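Local coordinates for protein zebrafish RNase5 (Danio rerio, PDB 3LJE) that probably cleaves RNA as a member of the pancreatic ribonuclease family, in a fish subfamily related to the angiogenins, at residues P4-P9 with C111-P116; K27-M32 with N95-G100; K46-F51 with V82-L87; Q78-V83 with R105-G110. All coordinates share one frame; numbering follows the deposited sequence. Where two conformers were deposited one is given.

Overall arrangement
All four contacts reach the same curled antiparallel sheet. Contact 1, between segments near the two chain ends, encloses the other three along the sequence and brings the segment just ahead of helix 8-18 onto the turn joining strands 97-112 and 115-119. Contact 2 sets helix 28-34 against the beginning of strand 97-112; its segments alternate with those of contact 4. Contact 3 pairs strand 48-52 with strand 80-89, about 8 Å from contact 2 between centres and tied to it by the Cys28-Cys85 disulfide. Contact 4 shares Val82 and Val83 with contact 3 and joins strand 80-89 to strand 97-112, which runs between contacts 1 and 2, centres about 28 Å apart, on opposite sides of the chain's centre.

Contact 1: P4-P9 with C111-P116; sequences PPDVDP and CDKGWP
Pro4, Asp6 and Val7, just ahead of helix 8-18, lie against a β-hairpin whose type I′ turn runs from Asp112 to Trp115 and connects strands 97-112 and 115-119. Asp6 and Lys113 approach from opposite directions. The lysine meets the syn lone pair of the carboxylate, forming a salt bridge of 2.9 Å between Lys113 NZ and Asp6 OD2. The lysine chain is stretched out until its last bond, where a chi4 of 54° turns the amino group aside; there NZ also lies 2.8 Å from Asp112 OD1, on the syn side but 30° out of that carboxylate's plane. One ammonium thus serves two acids and probably eases the repulsion between them, since Asp6 OD2 and Asp112 OD2 are 4.7 Å apart. Asp112 has a further salt bridge through OD2 to Arg10 of helix 8-18.

Apolar groups meet beside this network. With CG1 anti to its nitrogen (chi1 170°), Val7 spreads its two methyls over different neighbours: CG2 sits 3.7 Å from Asp112 CG, and CG1 is 3.8 Å from Trp115 CB, the valine and tryptophan side chains standing at about a right angle. The Pro4 ring slides past the lysine methylenes, running in the opposite direction, with Pro4 CG 4.1 Å from Lys113 CD. It also slants across the five-membered part of the indole, which is itself packed edge-to-face with Tyr11. The closest approach there is from Pro4 CD to Trp115 NE1, 3.3 Å.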
loop_
_atom_site.group_PDB
_atom_site.type_symbol
_atom_site.label_atom_id
_atom_site.label_comp_id
_atom_site.label_asym_id
_atom_site.label_seq_id
_atom_site.Cartn_x
_atom_site.Cartn_y
_atom_site.Cartn_z
ATOM N N PRO A 4 -3.660 17.829 6.676
ATOM C CA PRO A 4 -4.983 18.453 6.756
ATOM C C PRO A 4 -5.978 17.439 7.253
ATOM O O PRO A 4 -5.837 16.254 7.022
ATOM C CB PRO A 4 -5.252 18.911 5.316
ATOM C CG PRO A 4 -3.827 19.190 4.760
ATOM C CD PRO A 4 -3.025 18.041 5.351
ATOM N N PRO A 5 -7.061 17.893 7.906
ATOM C CA PRO A 5 -7.994 16.881 8.397
ATOM C C PRO A 5 -8.873 16.258 7.377
ATOM O O PRO A 5 -9.481 15.222 7.649
ATOM C CB PRO A 5 -8.764 17.631 9.506
ATOM C CG PRO A 5 -8.802 19.033 8.944
ATOM C CD PRO A 5 -7.357 19.222 8.499
ATOM N N ASP A 6 -8.995 16.834 6.187
ATOM C CA ASP A 6 -9.843 16.089 5.246
ATOM C C ASP A 6 -8.987 15.030 4.556
ATOM O O ASP A 6 -9.492 14.209 3.801
ATOM C CB ASP A 6 -10.416 16.977 4.172
ATOM C CG ASP A 6 -9.377 17.832 3.545
ATOM O OD1 ASP A 6 -8.548 18.404 4.280
ATOM O OD2 ASP A 6 -9.376 17.924 2.297
ATOM N N VAL A 7 -7.695 15.062 4.817
ATOM C CA VAL A 7 -6.767 14.116 4.166
ATOM C C VAL A 7 -6.296 13.046 5.146
ATOM O O VAL A 7 -6.064 11.909 4.765
ATOM C CB VAL A 7 -5.508 14.855 3.700
ATOM C CG1 VAL A 7 -4.434 13.837 3.242
ATOM C CG2 VAL A 7 -5.851 15.804 2.480
ATOM N N ASP A 8 -6.117 13.438 6.406
ATOM C CA ASP A 8 -5.630 12.515 7.368
ATOM C C ASP A 8 -6.232 11.077 7.431
ATOM O O ASP A 8 -5.473 10.097 7.515
ATOM C CB ASP A 8 -5.620 13.188 8.729
ATOM C CG ASP A 8 -4.827 12.393 9.751
ATOM O OD1 ASP A 8 -3.625 12.129 9.541
ATOM O OD2 ASP A 8 -5.430 12.014 10.750
ATOM N N PRO A 9 -7.578 10.910 7.370
ATOM C CA PRO A 9 -8.107 9.537 7.435
ATOM C C PRO A 9 -7.575 8.615 6.306
ATOM O O PRO A 9 -7.156 7.457 6.551
ATOM C CB PRO A 9 -9.653 9.732 7.346
ATOM C CG PRO A 9 -9.855 11.151 8.040
ATOM C CD PRO A 9 -8.683 11.899 7.268
ATOM N N CYS A 111 -2.591 11.197 -4.598
ATOM C CA CYS A 111 -2.066 12.172 -3.658
ATOM C C CYS A 111 -3.102 13.276 -3.436
ATOM O O CYS A 111 -3.867 13.605 -4.348
ATOM C CB CYS A 111 -0.834 12.862 -4.248
ATOM S SG CYS A 111 0.538 11.716 -4.661
ATOM N N ASP A 112 -3.086 13.827 -2.250
ATOM C CA ASP A 112 -4.017 14.911 -1.912
ATOM C C ASP A 112 -3.299 15.956 -1.092
ATOM O O ASP A 112 -2.843 15.725 0.042
ATOM C CB ASP A 112 -5.255 14.362 -1.187
ATOM C CG ASP A 112 -6.404 15.418 -1.115
ATOM O OD1 ASP A 112 -6.145 16.627 -1.364
ATOM O OD2 ASP A 112 -7.511 14.996 -0.824
ATOM N N LYS A 113 -3.146 17.133 -1.711
ATOM C CA LYS A 113 -2.436 18.234 -1.056
ATOM C C LYS A 113 -1.025 17.840 -0.574
ATOM O O LYS A 113 -0.605 18.313 0.475
ATOM C CB LYS A 113 -3.244 18.767 0.146
ATOM C CG LYS A 113 -4.658 19.449 -0.212
ATOM C CD LYS A 113 -5.508 19.714 1.063
ATOM C CE LYS A 113 -7.024 19.809 0.808
ATOM N NZ LYS A 113 -7.613 18.561 0.060
ATOM N N GLY A 114 -0.313 17.029 -1.372
ATOM C CA GLY A 114 1.040 16.609 -1.082
ATOM C C GLY A 114 1.129 15.303 -0.241
ATOM O O GLY A 114 2.262 14.862 0.108
ATOM N N TRP A 115 -0.011 14.721 0.145
ATOM C CA TRP A 115 0.073 13.459 0.995
ATOM C C TRP A 115 -0.429 12.267 0.238
ATOM O O TRP A 115 -1.445 12.355 -0.492
ATOM C CB TRP A 115 -0.814 13.582 2.236
ATOM C CG TRP A 115 -0.460 14.756 3.061
ATOM C CD1 TRP A 115 -1.007 16.041 3.001
ATOM C CD2 TRP A 115 0.610 14.814 3.982
ATOM N NE1 TRP A 115 -0.307 16.881 3.846
ATOM C CE2 TRP A 115 0.682 16.163 4.466
ATOM C CE3 TRP A 115 1.521 13.868 4.451
ATOM C CZ2 TRP A 115 1.647 16.566 5.406
ATOM C CZ3 TRP A 115 2.478 14.242 5.367
ATOM C CH2 TRP A 115 2.542 15.587 5.845
ATOM N N PRO A 116 0.205 11.095 0.442
ATOM C CA PRO A 116 -0.300 9.921 -0.303
ATOM C C PRO A 116 -1.614 9.378 0.297
ATOM O O PRO A 116 -1.699 9.183 1.524
ATOM C CB PRO A 116 0.821 8.883 -0.170
ATOM C CG PRO A 116 1.512 9.280 1.255
ATOM C CD PRO A 116 1.435 10.842 1.222
#

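Contact 2: K27-M32 with N95-G100; sequences KCDRAM and NCQYRG
This is a helix-on-strand contact: Cys28, Asp29 and Met32, at the start of helix 28-34, pack on Tyr98 and its neighbours in the first residues of strand 97-112. The local axes pass within 7.7 Å of each other, their directions 122° apart. Asp29 provides the polar link. Its OD1 accepts the backbone N-H of Tyr98 through the syn lone pair, with 2.6 Å from Tyr98 N to Asp29 OD1 and an N-H...O angle of 153°, and the same oxygen lies in plane at the edge of the tyrosine ring. Asp29 OD2 accepts from a water 2.6 Å away, which reaches on weakly to Tyr98 O. With an asparagine here, the negative charge would be gone, the water that donates to OD2 would probably lose its acceptor, and the Tyr98 N-H would probably be held less firmly.

The helix and strand belong to the disulfide-braced pancreatic ribonuclease fold: Cys28 is joined to Cys85, and Cys96 to Cys45. Met32 covers one face of the Tyr98 ring, CG lying 3.8 Å from the ring centroid in a CH-pi contact, while SD stands farther above the same face in a Met-aromatic contact. Bends at chi2 (-60°) and chi3 swing the terminal methyl back over the phenol, placing Met32 CE 3.4 Å from Tyr98 OH. That hydroxyl is hydrogen-bonded to Lys46 O. Cys28 CB rests 3.6 Å from Tyr98 CB. Beyond it, Cys28 SG lies 3.6 Å from Gly100 CA, where the absence of a side chain lets the sulfur settle on the strand backbone.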
loop_
_atom_site.group_PDB
_atom_site.type_symbol
_atom_site.label_atom_id
_atom_site.label_comp_id
_atom_site.label_asym_id
_atom_site.label_seq_id
_atom_site.Cartn_x
_atom_site.Cartn_y
_atom_site.Cartn_z
ATOM N N LYS A 27 5.833 -12.853 5.525
ATOM C CA LYS A 27 4.938 -12.237 6.502
ATOM C C LYS A 27 3.565 -11.815 5.986
ATOM O O LYS A 27 2.784 -11.166 6.731
ATOM C CB LYS A 27 5.658 -10.951 7.077
ATOM C CG LYS A 27 7.042 -11.228 7.809
ATOM C CD LYS A 27 7.622 -9.760 8.232
ATOM C CE LYS A 27 9.020 -9.816 8.394
ATOM N NZ LYS A 27 9.577 -8.632 8.922
ATOM N N CYS A 28 3.272 -12.068 4.681
ATOM C CA CYS A 28 1.969 -11.648 4.184
ATOM C C CYS A 28 0.770 -12.014 5.082
ATOM O O CYS A 28 -0.040 -11.160 5.356
ATOM C CB CYS A 28 1.655 -12.218 2.754
ATOM S SG CYS A 28 2.641 -11.334 1.470
ATOM N N ASP A 29 0.626 -13.285 5.469
ATOM C CA ASP A 29 -0.559 -13.638 6.229
ATOM C C ASP A 29 -0.679 -12.832 7.540
ATOM O O ASP A 29 -1.755 -12.272 7.805
ATOM C CB ASP A 29 -0.581 -15.111 6.611
ATOM C CG ASP A 29 -0.879 -16.070 5.361
ATOM O OD1 ASP A 29 -1.119 -15.539 4.211
ATOM O OD2 ASP A 29 -0.840 -17.315 5.569
ATOM N N ARG A 30 0.415 -12.780 8.312
ATOM C CA ARG A 30 0.300 -12.069 9.615
ATOM C C ARG A 30 0.138 -10.552 9.418
ATOM O O ARG A 30 -0.586 -9.911 10.185
ATOM C CB ARG A 30 1.506 -12.402 10.559
ATOM C CG ARG A 30 2.817 -11.526 10.453
ATOM C CD ARG A 30 3.926 -11.870 11.441
ATOM N NE ARG A 30 4.633 -13.047 11.004
ATOM C CZ ARG A 30 5.916 -13.371 11.082
ATOM N NH1 ARG A 30 6.886 -12.609 11.613
ATOM N NH2 ARG A 30 6.208 -14.539 10.595
ATOM N N ALA A 31 0.786 -9.958 8.395
ATOM C CA ALA A 31 0.648 -8.534 8.131
ATOM C C ALA A 31 -0.808 -8.242 7.745
ATOM O O ALA A 31 -1.399 -7.296 8.251
ATOM C CB ALA A 31 1.604 -8.080 7.034
ATOM N N MET A 32 -1.390 -9.046 6.838
ATOM C CA MET A 32 -2.787 -8.770 6.401
ATOM C C MET A 32 -3.751 -8.901 7.606
ATOM O O MET A 32 -4.731 -8.197 7.760
ATOM C CB MET A 32 -3.205 -9.776 5.281
ATOM C CG MET A 32 -2.396 -9.582 3.941
ATOM S SD MET A 32 -2.636 -7.839 3.209
ATOM C CE MET A 32 -4.342 -8.118 2.506
ATOM N N ASN A 95 -9.700 -16.916 7.447
ATOM C CA ASN A 95 -9.165 -17.989 6.671
ATOM C C ASN A 95 -8.277 -17.513 5.531
ATOM O O ASN A 95 -7.849 -18.349 4.757
ATOM C CB ASN A 95 -10.298 -18.818 6.066
ATOM C CG ASN A 95 -11.409 -19.143 7.075
ATOM O OD1 ASN A 95 -11.126 -19.547 8.228
ATOM N ND2 ASN A 95 -12.686 -19.024 6.635
ATOM N N CYS A 96 -8.028 -16.211 5.404
ATOM C CA CYS A 96 -7.213 -15.774 4.271
ATOM C C CYS A 96 -5.763 -16.343 4.242
ATOM O O CYS A 96 -5.070 -16.325 5.252
ATOM C CB CYS A 96 -7.151 -14.244 4.271
ATOM S SG CYS A 96 -8.720 -13.425 4.696
ATOM N N GLN A 97 -5.303 -16.861 3.088
ATOM C CA GLN A 97 -3.925 -17.275 2.930
ATOM C C GLN A 97 -3.352 -16.575 1.699
ATOM O O GLN A 97 -3.986 -16.623 0.615
ATOM C CB GLN A 97 -3.813 -18.765 2.715
ATOM C CG GLN A 97 -4.228 -19.496 3.985
ATOM C CD GLN A 97 -4.043 -21.002 3.855
ATOM O OE1 GLN A 97 -5.028 -21.772 3.884
ATOM N NE2 GLN A 97 -2.792 -21.426 3.692
ATOM N N TYR A 98 -2.151 -16.021 1.855
ATOM C CA TYR A 98 -1.483 -15.256 0.767
ATOM C C TYR A 98 -0.158 -15.838 0.297
ATOM O O TYR A 98 0.505 -16.573 1.042
ATOM C CB TYR A 98 -1.211 -13.817 1.290
ATOM C CG TYR A 98 -2.439 -13.045 1.558
ATOM C CD1 TYR A 98 -3.023 -12.255 0.523
ATOM C CD2 TYR A 98 -3.110 -13.142 2.780
ATOM C CE1 TYR A 98 -4.201 -11.613 0.707
ATOM C CE2 TYR A 98 -4.328 -12.500 2.953
ATOM C CZ TYR A 98 -4.850 -11.739 1.909
ATOM O OH TYR A 98 -6.005 -11.046 2.054
ATOM N N ARG A 99 0.280 -15.446 -0.909
ATOM C CA ARG A 99 1.599 -15.822 -1.371
ATOM C C ARG A 99 2.228 -14.467 -1.553
ATOM O O ARG A 99 1.571 -13.550 -2.042
ATOM C CB ARG A 99 1.475 -16.545 -2.713
ATOM C CG ARG A 99 2.768 -16.758 -3.517
ATOM C CD ARG A 99 3.830 -17.745 -2.870
ATOM N NE ARG A 99 3.424 -19.172 -2.676
ATOM C CZ ARG A 99 2.501 -19.857 -3.393
ATOM N NH1 ARG A 99 1.828 -19.274 -4.390
ATOM N NH2 ARG A 99 2.247 -21.150 -3.107
ATOM N N GLY A 100 3.467 -14.290 -1.190
ATOM C CA GLY A 100 4.077 -12.975 -1.354
ATOM C C GLY A 100 5.166 -12.981 -2.445
ATOM O O GLY A 100 5.830 -14.006 -2.637
HETATM O O HOH W 1 -0.330 -18.792 3.514
#

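Contact 3: K46-F51 with V82-L87; sequences KEVNTF and VVTCKL. With SO4 (sulfate ion), chain C.
Thr50 and Thr84 face each other as a non-hydrogen-bonded pair where strand 48-52 runs antiparallel to strand 80-89 in the ribonuclease sheet; segment 46-51 carries most of the family's CKxxNTF signature. From Thr50 CB, which is 3.8 Å from Thr84 OG1, the side chain forks. The methyl, Thr50 CG2, is anti to the backbone N and presses tightly on Val82, 3.5 Å from Val82 CB. The other branch, Thr50 OG1, lies 3.0 Å from Thr84 OG1 and is hydrogen-bonded to Glu121. On the same sheet face, Val48 continues the row, touching the Thr84 methyl and lying alongside the Lys86 stem.

Flanking pairs supply the backbone bonds: Asn49 and Cys85 exchange two, as do Phe51 and Val83, and Leu87 N adds one to Glu47 O at 2.8 Å. The opposite face bears Asn49, Phe51 and Cys85. Asn49 ND2 sits over one face of the Phe51 ring, while Cys85 SG meets that ring in plane at its edge, 3.8 Å from Phe51 CE2.

Lys46, extended throughout, reaches Asn49 with its amino group, which is probably steadied there: Lys46 NZ donates to Asn49 OD1 at 2.8 Å, in the carbonyl plane. A sulfate, probably from the crystallisation liquor and also held by His18 and Tyr119, occupies what is probably the phosphate site of the family's active cleft, its O4 3.1 Å from Lys46 NZ.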
loop_
_atom_site.group_PDB
_atom_site.type_symbol
_atom_site.label_atom_id
_atom_site.label_comp_id
_atom_site.label_asym_id
_atom_site.label_seq_id
_atom_site.Cartn_x
_atom_site.Cartn_y
_atom_site.Cartn_z
ATOM N N LYS A 46 -9.030 -9.549 1.292
ATOM C CA LYS A 46 -8.657 -8.665 0.204
ATOM C C LYS A 46 -7.788 -9.523 -0.771
ATOM O O LYS A 46 -6.894 -10.329 -0.401
ATOM C CB LYS A 46 -7.907 -7.475 0.828
ATOM C CG LYS A 46 -7.548 -6.475 -0.226
ATOM C CD LYS A 46 -7.008 -5.159 0.382
ATOM C CE LYS A 46 -6.509 -4.196 -0.726
ATOM N NZ LYS A 46 -5.884 -2.961 -0.147
ATOM N N GLU A 47 -8.086 -9.386 -2.060
ATOM C CA GLU A 47 -7.386 -10.158 -3.081
ATOM C C GLU A 47 -5.882 -9.834 -3.230
ATOM O O GLU A 47 -5.075 -10.739 -3.390
ATOM C CB GLU A 47 -8.077 -9.888 -4.461
ATOM C CG GLU A 47 -9.417 -10.387 -4.556
ATOM C CD GLU A 47 -9.465 -11.908 -4.808
ATOM O OE1 GLU A 47 -10.578 -12.453 -4.738
ATOM O OE2 GLU A 47 -8.436 -12.552 -5.092
ATOM N N VAL A 48 -5.533 -8.553 -3.230
ATOM C CA VAL A 48 -4.094 -8.173 -3.532
ATOM C C VAL A 48 -3.755 -6.961 -2.700
ATOM O O VAL A 48 -4.546 -6.000 -2.599
ATOM C CB VAL A 48 -3.784 -8.053 -5.037
ATOM C CG1 VAL A 48 -2.371 -7.536 -5.249
ATOM C CG2 VAL A 48 -3.964 -9.399 -5.743
ATOM N N ASN A 49 -2.567 -6.947 -2.044
ATOM C CA ASN A 49 -2.258 -5.727 -1.331
ATOM C C ASN A 49 -0.726 -5.618 -1.306
ATOM O O ASN A 49 -0.007 -6.516 -0.821
ATOM C CB ASN A 49 -2.773 -5.815 0.124
ATOM C CG ASN A 49 -2.550 -4.519 0.884
ATOM O OD1 ASN A 49 -3.374 -3.602 0.803
ATOM N ND2 ASN A 49 -1.383 -4.406 1.587
ATOM N N THR A 50 -0.251 -4.493 -1.827
ATOM C CA THR A 50 1.163 -4.302 -1.803
ATOM C C THR A 50 1.655 -3.421 -0.654
ATOM O O THR A 50 1.152 -2.314 -0.409
ATOM C CB THR A 50 1.556 -3.602 -3.196
ATOM O OG1 THR A 50 1.128 -4.496 -4.198
ATOM C CG2 THR A 50 3.135 -3.241 -3.258
ATOM N N PHE A 51 2.785 -3.847 -0.068
ATOM C CA PHE A 51 3.486 -3.051 0.928
ATOM C C PHE A 51 4.777 -2.472 0.315
ATOM O O PHE A 51 5.613 -3.223 -0.205
ATOM C CB PHE A 51 3.894 -3.959 2.124
ATOM C CG PHE A 51 2.683 -4.488 2.845
ATOM C CD1 PHE A 51 2.061 -3.659 3.837
ATOM C CD2 PHE A 51 2.150 -5.761 2.529
ATOM C CE1 PHE A 51 0.873 -4.151 4.510
ATOM C CE2 PHE A 51 1.006 -6.234 3.219
ATOM C CZ PHE A 51 0.383 -5.431 4.189
ATOM N N VAL A 82 9.105 -3.382 -3.262
ATOM C CA VAL A 82 7.783 -3.714 -2.745
ATOM C C VAL A 82 7.611 -5.194 -2.514
ATOM O O VAL A 82 8.278 -6.019 -3.132
ATOM C CB VAL A 82 6.583 -3.291 -3.696
ATOM C CG1 VAL A 82 6.684 -1.692 -4.010
ATOM C CG2 VAL A 82 6.578 -4.178 -5.036
ATOM N N VAL A 83 6.674 -5.520 -1.612
ATOM C CA VAL A 83 6.265 -6.909 -1.433
ATOM C C VAL A 83 4.778 -6.933 -1.704
ATOM O O VAL A 83 4.005 -6.194 -1.029
ATOM C CB VAL A 83 6.513 -7.428 0.019
ATOM C CG1 VAL A 83 5.581 -8.738 0.251
ATOM C CG2 VAL A 83 8.004 -7.647 0.203
ATOM N N THR A 84 4.361 -7.696 -2.707
ATOM C CA THR A 84 2.942 -7.852 -3.022
ATOM C C THR A 84 2.348 -9.135 -2.469
ATOM O O THR A 84 2.908 -10.257 -2.716
ATOM C CB THR A 84 2.711 -7.816 -4.549
ATOM O OG1 THR A 84 3.159 -6.527 -5.018
ATOM C CG2 THR A 84 1.236 -7.976 -4.859
ATOM N N CYS A 85 1.226 -9.017 -1.705
ATOM C CA CYS A 85 0.604 -10.204 -1.088
ATOM C C CYS A 85 -0.629 -10.542 -1.924
ATOM O O CYS A 85 -1.435 -9.675 -2.069
ATOM C CB CYS A 85 0.142 -9.881 0.371
ATOM S SG CYS A 85 1.622 -9.547 1.392
ATOM N N LYS A 86 -0.728 -11.751 -2.490
ATOM C CA LYS A 86 -1.891 -12.123 -3.314
ATOM C C LYS A 86 -2.595 -13.297 -2.679
ATOM O O LYS A 86 -1.982 -14.273 -2.324
ATOM C CB LYS A 86 -1.496 -12.554 -4.738
ATOM C CG LYS A 86 -0.616 -11.550 -5.384
ATOM C CD LYS A 86 -0.083 -11.998 -6.798
ATOM C CE LYS A 86 1.361 -11.352 -6.936
ATOM N NZ LYS A 86 1.313 -10.242 -7.980
ATOM N N LEU A 87 -3.883 -13.187 -2.606
ATOM C CA LEU A 87 -4.714 -14.171 -1.978
ATOM C C LEU A 87 -4.660 -15.467 -2.760
ATOM O O LEU A 87 -4.897 -15.461 -3.989
ATOM C CB LEU A 87 -6.089 -13.644 -1.961
ATOM C CG LEU A 87 -7.057 -14.549 -1.222
ATOM C CD1 LEU A 87 -6.724 -14.535 0.307
ATOM C CD2 LEU A 87 -8.507 -13.978 -1.445
HETATM S S SO4 C . -5.946 1.195 -1.896
HETATM O O1 SO4 C . -5.594 0.395 -3.231
HETATM O O2 SO4 C . -5.055 2.447 -1.632
HETATM O O3 SO4 C . -7.407 1.621 -1.959
HETATM O O4 SO4 C . -5.806 0.104 -0.756
#

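Contact 4: Q78-V83 with R105-G110; sequences QPFPVV and RYIVLG
Over one face of the Phe80 ring stands the Ile107 methyl, CD1 being 3.8 Å from the centroid and 12° off the normal, a CH-pi contact near the middle of the ring. The Tyr106 ring offers a face to the Pro79 ring instead: Pro79 N lies over it toward the rim, CG makes an off-centre CH-pi contact, and Pro79 CD is 3.6 Å from Tyr106 CZ. Next to it, Gln78 CA comes obliquely to within 3.3 Å of Tyr106 CE1.

These residues lie where strands 80-89 and 97-112 pair as a β-hairpin. Phe80 and Arg105 form an antiparallel hydrogen-bonded pair, with Phe80 N to Arg105 O 2.8 Å and the return bond from Arg105 N to Phe80 O longer, at 3.2 Å. Ile107 places CG1 between its backbone N and carbonyl carbon (chi1 55°), turning CD1 to Phe80; its CG2 lies 3.9 Å from Val82 CG1. The other methyl of Val82, CG2, touches the Arg105 stem.

Phe80 also makes a cation-pi contact with Arg58. If an alanine stood here, Ile107 CD1 would probably lose the surface it rests on and Arg58 its aromatic partner. Side chains here meet through carbon, so the backbone pair and this packing, buried at Phe80, Val82 and Ile107 and nearer solvent at Pro79 and Tyr106, probably hold the segments together without a salt bridge.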
loop_
_atom_site.group_PDB
_atom_site.type_symbol
_atom_site.label_atom_id
_atom_site.label_comp_id
_atom_site.label_asym_id
_atom_site.label_seq_id
_atom_site.Cartn_x
_atom_site.Cartn_y
_atom_site.Cartn_z
ATOM N N GLN A 78 11.711 6.567 -9.924
ATOM C CA GLN A 78 12.665 5.415 -9.811
ATOM C C GLN A 78 11.911 4.223 -9.167
ATOM O O GLN A 78 10.876 4.447 -8.469
ATOM C CB GLN A 78 13.837 5.757 -8.824
ATOM C CG GLN A 78 13.361 6.230 -7.424
ATOM C CD GLN A 78 14.475 6.906 -6.648
ATOM O OE1 GLN A 78 15.240 6.212 -5.962
ATOM N NE2 GLN A 78 14.600 8.239 -6.759
ATOM N N PRO A 79 12.358 3.000 -9.400
ATOM C CA PRO A 79 11.684 1.821 -8.796
ATOM C C PRO A 79 11.708 1.925 -7.255
ATOM O O PRO A 79 12.566 2.629 -6.660
ATOM C CB PRO A 79 12.582 0.612 -9.228
ATOM C CG PRO A 79 13.296 1.112 -10.524
ATOM C CD PRO A 79 13.556 2.588 -10.219
ATOM N N PHE A 80 10.709 1.324 -6.647
ATOM C CA PHE A 80 10.724 1.227 -5.169
ATOM C C PHE A 80 10.663 -0.223 -4.924
ATOM O O PHE A 80 10.115 -1.010 -5.710
ATOM C CB PHE A 80 9.441 1.855 -4.469
ATOM C CG PHE A 80 9.609 3.273 -4.101
ATOM C CD1 PHE A 80 9.795 4.307 -5.090
ATOM C CD2 PHE A 80 9.574 3.669 -2.753
ATOM C CE1 PHE A 80 9.896 5.605 -4.707
ATOM C CE2 PHE A 80 9.682 4.971 -2.418
ATOM C CZ PHE A 80 9.835 5.970 -3.375
ATOM N N PRO A 81 11.235 -0.653 -3.772
ATOM C CA PRO A 81 11.119 -2.043 -3.378
ATOM C C PRO A 81 9.739 -2.320 -2.840
ATOM O O PRO A 81 9.243 -1.586 -1.985
ATOM C CB PRO A 81 12.165 -2.226 -2.288
ATOM C CG PRO A 81 12.243 -0.879 -1.627
ATOM C CD PRO A 81 11.598 0.108 -2.563
ATOM N N VAL A 82 9.105 -3.382 -3.262
ATOM C CA VAL A 82 7.783 -3.714 -2.745
ATOM C C VAL A 82 7.611 -5.194 -2.514
ATOM O O VAL A 82 8.278 -6.019 -3.132
ATOM C CB VAL A 82 6.583 -3.291 -3.696
ATOM C CG1 VAL A 82 6.684 -1.692 -4.010
ATOM C CG2 VAL A 82 6.578 -4.178 -5.036
ATOM N N VAL A 83 6.674 -5.520 -1.612
ATOM C CA VAL A 83 6.265 -6.909 -1.433
ATOM C C VAL A 83 4.778 -6.933 -1.704
ATOM O O VAL A 83 4.005 -6.194 -1.029
ATOM C CB VAL A 83 6.513 -7.428 0.019
ATOM C CG1 VAL A 83 5.581 -8.738 0.251
ATOM C CG2 VAL A 83 8.004 -7.647 0.203
ATOM N N ARG A 105 9.419 -1.899 -8.666
ATOM C CA ARG A 105 8.631 -1.281 -9.663
ATOM C C ARG A 105 8.414 0.166 -9.388
ATOM O O ARG A 105 8.565 0.656 -8.282
ATOM C CB ARG A 105 7.273 -2.011 -9.718
ATOM C CG ARG A 105 6.496 -1.995 -8.452
ATOM C CD ARG A 105 5.135 -2.799 -8.595
ATOM N NE ARG A 105 4.274 -2.103 -9.591
ATOM C CZ ARG A 105 3.155 -1.388 -9.345
ATOM N NH1 ARG A 105 2.697 -1.270 -8.097
ATOM N NH2 ARG A 105 2.470 -0.808 -10.353
ATOM N N TYR A 106 8.033 0.897 -10.454
ATOM C CA TYR A 106 7.684 2.281 -10.324
ATOM C C TYR A 106 6.291 2.280 -9.645
ATOM O O TYR A 106 5.351 1.693 -10.212
ATOM C CB TYR A 106 7.592 2.952 -11.746
ATOM C CG TYR A 106 9.012 3.130 -12.293
ATOM C CD1 TYR A 106 9.718 4.232 -12.032
ATOM C CD2 TYR A 106 9.625 2.078 -13.033
ATOM C CE1 TYR A 106 11.054 4.386 -12.462
ATOM C CE2 TYR A 106 10.979 2.197 -13.498
ATOM C CZ TYR A 106 11.663 3.365 -13.205
ATOM O OH TYR A 106 12.922 3.561 -13.723
ATOM N N ILE A 107 6.134 2.958 -8.526
ATOM C CA ILE A 107 4.889 2.922 -7.828
ATOM C C ILE A 107 4.072 4.152 -8.271
ATOM O O ILE A 107 4.637 5.219 -8.506
ATOM C CB ILE A 107 5.089 2.910 -6.307
ATOM C CG1 ILE A 107 5.957 4.124 -5.833
ATOM C CG2 ILE A 107 5.747 1.552 -5.905
ATOM C CD1 ILE A 107 6.023 4.325 -4.311
ATOM N N VAL A 108 2.752 3.950 -8.281
ATOM C CA VAL A 108 1.811 4.991 -8.701
ATOM C C VAL A 108 0.868 5.223 -7.522
ATOM O O VAL A 108 0.217 4.279 -7.083
ATOM C CB VAL A 108 1.036 4.486 -9.906
ATOM C CG1 VAL A 108 0.004 5.615 -10.306
ATOM C CG2 VAL A 108 2.071 4.213 -11.081
ATOM N N LEU A 109 0.799 6.469 -7.089
ATOM C CA LEU A 109 -0.005 6.864 -5.931
ATOM C C LEU A 109 -1.051 7.919 -6.236
ATOM O O LEU A 109 -0.845 8.717 -7.164
ATOM C CB LEU A 109 0.917 7.504 -4.914
ATOM C CG LEU A 109 2.189 6.698 -4.472
ATOM C CD1 LEU A 109 2.977 7.525 -3.357
ATOM C CD2 LEU A 109 1.791 5.261 -4.070
ATOM N N GLY A 110 -2.146 7.896 -5.487
ATOM C CA GLY A 110 -3.110 9.008 -5.493
ATOM C C GLY A 110 -2.547 9.876 -4.396
ATOM O O GLY A 110 -2.027 9.370 -3.341
#